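Local atomic coordinates of protein MJ1225 (Methanocaldococcus jannaschii, PDB entry 3KH5), a protein that is of unknown function but has four CBS repeats and binds AMP and ADP, and is a putative archaeal homologue of the gamma subunit of AMP-activated protein kinase. Residues 77-82 against 211-216. Residues are numbered along the deposited sequence; the frame is centred on the assembly and turned at random.
Sequences NFLAAI and HMQTGN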
loop_
_atom_site.group_PDB
_atom_site.type_symbol
_atom_site.label_atom_id
_atom_site.label_comp_id
_atom_site.label_asym_id
_atom_site.label_seq_id
_atom_site.Cartn_x
_atom_site.Cartn_y
_atom_site.Cartn_z
ATOM N N ASN A 77 -1.417 -14.246 -20.998
ATOM C CA ASN A 77 -0.002 -13.934 -21.131
ATOM C C ASN A 77 0.383 -12.704 -20.310
ATOM O O ASN A 77 0.226 -11.568 -20.765
ATOM C CB ASN A 77 0.342 -13.728 -22.604
ATOM C CG ASN A 77 1.825 -13.819 -22.881
ATOM O OD1 ASN A 77 2.652 -13.831 -21.967
ATOM N ND2 ASN A 77 2.173 -13.886 -24.160
ATOM N N PHE A 78 0.885 -12.951 -19.102
ATOM C CA PHE A 78 1.288 -11.895 -18.175
ATOM C C PHE A 78 2.427 -11.058 -18.735
ATOM O O PHE A 78 2.434 -9.834 -18.592
ATOM C CB PHE A 78 1.704 -12.512 -16.837
ATOM C CG PHE A 78 2.268 -11.526 -15.854
ATOM C CD1 PHE A 78 1.427 -10.686 -15.136
ATOM C CD2 PHE A 78 3.640 -11.451 -15.630
ATOM C CE1 PHE A 78 1.940 -9.776 -14.220
ATOM C CE2 PHE A 78 4.162 -10.543 -14.715
ATOM C CZ PHE A 78 3.309 -9.705 -14.008
ATOM N N LEU A 79 3.388 -11.729 -19.361
ATOM C CA LEU A 79 4.541 -11.058 -19.939
ATOM C C LEU A 79 4.167 -10.128 -21.086
ATOM O O LEU A 79 4.741 -9.040 -21.215
ATOM C CB LEU A 79 5.593 -12.077 -20.374
ATOM C CG LEU A 79 6.859 -12.185 -19.515
ATOM C CD1 LEU A 79 6.584 -11.806 -18.057
ATOM C CD2 LEU A 79 7.438 -13.593 -19.623
ATOM N N ALA A 80 3.209 -10.541 -21.914
ATOM C CA ALA A 80 2.700 -9.649 -22.955
ATOM C C ALA A 80 1.870 -8.508 -22.357
ATOM O O ALA A 80 1.992 -7.355 -22.783
ATOM C CB ALA A 80 1.884 -10.423 -23.978
ATOM N N ALA A 81 1.037 -8.844 -21.371
ATOM C CA ALA A 81 0.120 -7.891 -20.742
ATOM C C ALA A 81 0.856 -6.734 -20.085
ATOM O O ALA A 81 0.373 -5.601 -20.094
ATOM C CB ALA A 81 -0.776 -8.595 -19.731
ATOM N N ILE A 82 2.027 -7.018 -19.523
ATOM C CA ILE A 82 2.811 -5.975 -18.861
ATOM C C ILE A 82 3.486 -5.006 -19.828
ATOM O O ILE A 82 4.092 -4.025 -19.397
ATOM C CB ILE A 82 3.836 -6.533 -17.838
ATOM C CG1 ILE A 82 4.802 -7.522 -18.498
ATOM C CG2 ILE A 82 3.109 -7.145 -16.635
ATOM C CD1 ILE A 82 5.961 -7.961 -17.609
ATOM N N HIS A 211 9.622 -18.909 -14.259
ATOM C CA HIS A 211 8.284 -19.403 -14.635
ATOM C C HIS A 211 7.685 -18.683 -15.834
ATOM O O HIS A 211 7.119 -19.319 -16.716
ATOM C CB HIS A 211 7.307 -19.312 -13.462
ATOM C CG HIS A 211 7.290 -20.530 -12.599
ATOM N ND1 HIS A 211 6.460 -21.603 -12.837
ATOM C CD2 HIS A 211 8.015 -20.851 -11.501
ATOM C CE1 HIS A 211 6.671 -22.532 -11.922
ATOM N NE2 HIS A 211 7.608 -22.099 -11.097
ATOM N N MET A 212 7.817 -17.359 -15.851
ATOM C CA MET A 212 7.249 -16.517 -16.900
ATOM C C MET A 212 7.727 -16.911 -18.306
ATOM O O MET A 212 6.945 -16.889 -19.259
ATOM C CB MET A 212 7.585 -15.047 -16.632
ATOM C CG MET A 212 7.009 -14.455 -15.348
ATOM S SD MET A 212 7.631 -12.747 -15.148
ATOM C CE MET A 212 7.268 -12.451 -13.402
ATOM N N GLN A 213 9.010 -17.266 -18.416
ATOM C CA GLN A 213 9.638 -17.662 -19.688
ATOM C C GLN A 213 9.014 -18.917 -20.276
ATOM O O GLN A 213 8.777 -19.006 -21.486
ATOM C CB GLN A 213 11.142 -17.909 -19.503
ATOM C CG GLN A 213 11.934 -16.746 -18.922
ATOM C CD GLN A 213 12.018 -15.544 -19.848
ATOM O OE1 GLN A 213 11.137 -15.313 -20.677
ATOM N NE2 GLN A 213 13.094 -14.773 -19.716
ATOM N N THR A 214 8.774 -19.890 -19.402
ATOM C CA THR A 214 8.127 -21.145 -19.759
ATOM C C THR A 214 6.624 -21.001 -19.496
ATOM O O THR A 214 5.851 -21.945 -19.688
ATOM C CB THR A 214 8.703 -22.335 -18.927
ATOM O OG1 THR A 214 8.111 -22.340 -17.614
ATOM C CG2 THR A 214 10.230 -22.229 -18.790
ATOM N N GLY A 215 6.233 -19.797 -19.078
ATOM C CA GLY A 215 4.901 -19.499 -18.550
ATOM C C GLY A 215 3.720 -20.072 -19.302
ATOM O O GLY A 215 3.617 -19.879 -20.514
ATOM N N ASN A 216 2.815 -20.778 -18.619
ATOM C CA ASN A 216 2.852 -21.101 -17.174
ATOM C C ASN A 216 3.175 -19.973 -16.175
ATOM O O ASN A 216 3.962 -20.164 -15.234
ATOM C CB ASN A 216 3.707 -22.351 -16.902
ATOM C CG ASN A 216 3.131 -23.221 -15.794
ATOM O OD1 ASN A 216 1.918 -23.424 -15.710
ATOM N ND2 ASN A 216 4.005 -23.746 -14.945
#
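Met212 and Phe78 form a Met-aromatic contact between two helices, 78-81 and 206-213, that come from distant parts of this four-CBS-repeat chain. The sulfur SD of Met212 lies at the ring edge, 5.3 Å from the centroid of the Phe78 ring and 80° off its normal. The methyl CE of Met212 reaches atom CE2 of Phe78 at 3.9 Å. The thioether gets there because its chain runs on extended beyond CG (chi2 176°, chi3 -163°). CG2 of Ile82, four residues on from Phe78, covers one face of the same ring, 3.6 Å above the plane and offset toward the rim. Leu203 of helix 196-203 touches both side chains, Phe78 and Met212, and Ile70 of helix 68-73 touches Phe78.

The remaining apolar contact is made by Leu79, whose side chain meets that of Met212 at about a right angle. CD1 of Leu79 lies 3.2 Å from SD of Met212, and CD2 presses on CB of Met212 at 3.3 Å, a tight carbon pair. Shortening Leu79 to an alanine removes both methyls, and the CB and SD of Met212 would probably lose the carbons packed against them. No hydrogen bond joins the two segments. Asn77, at the N-cap of helix 78-81, accepts a weak capping bond from Ala80 N at its OD1, 3.3 Å away. At the rim, CD2 of Leu79 comes within 4.2 Å of OE1 of Gln213.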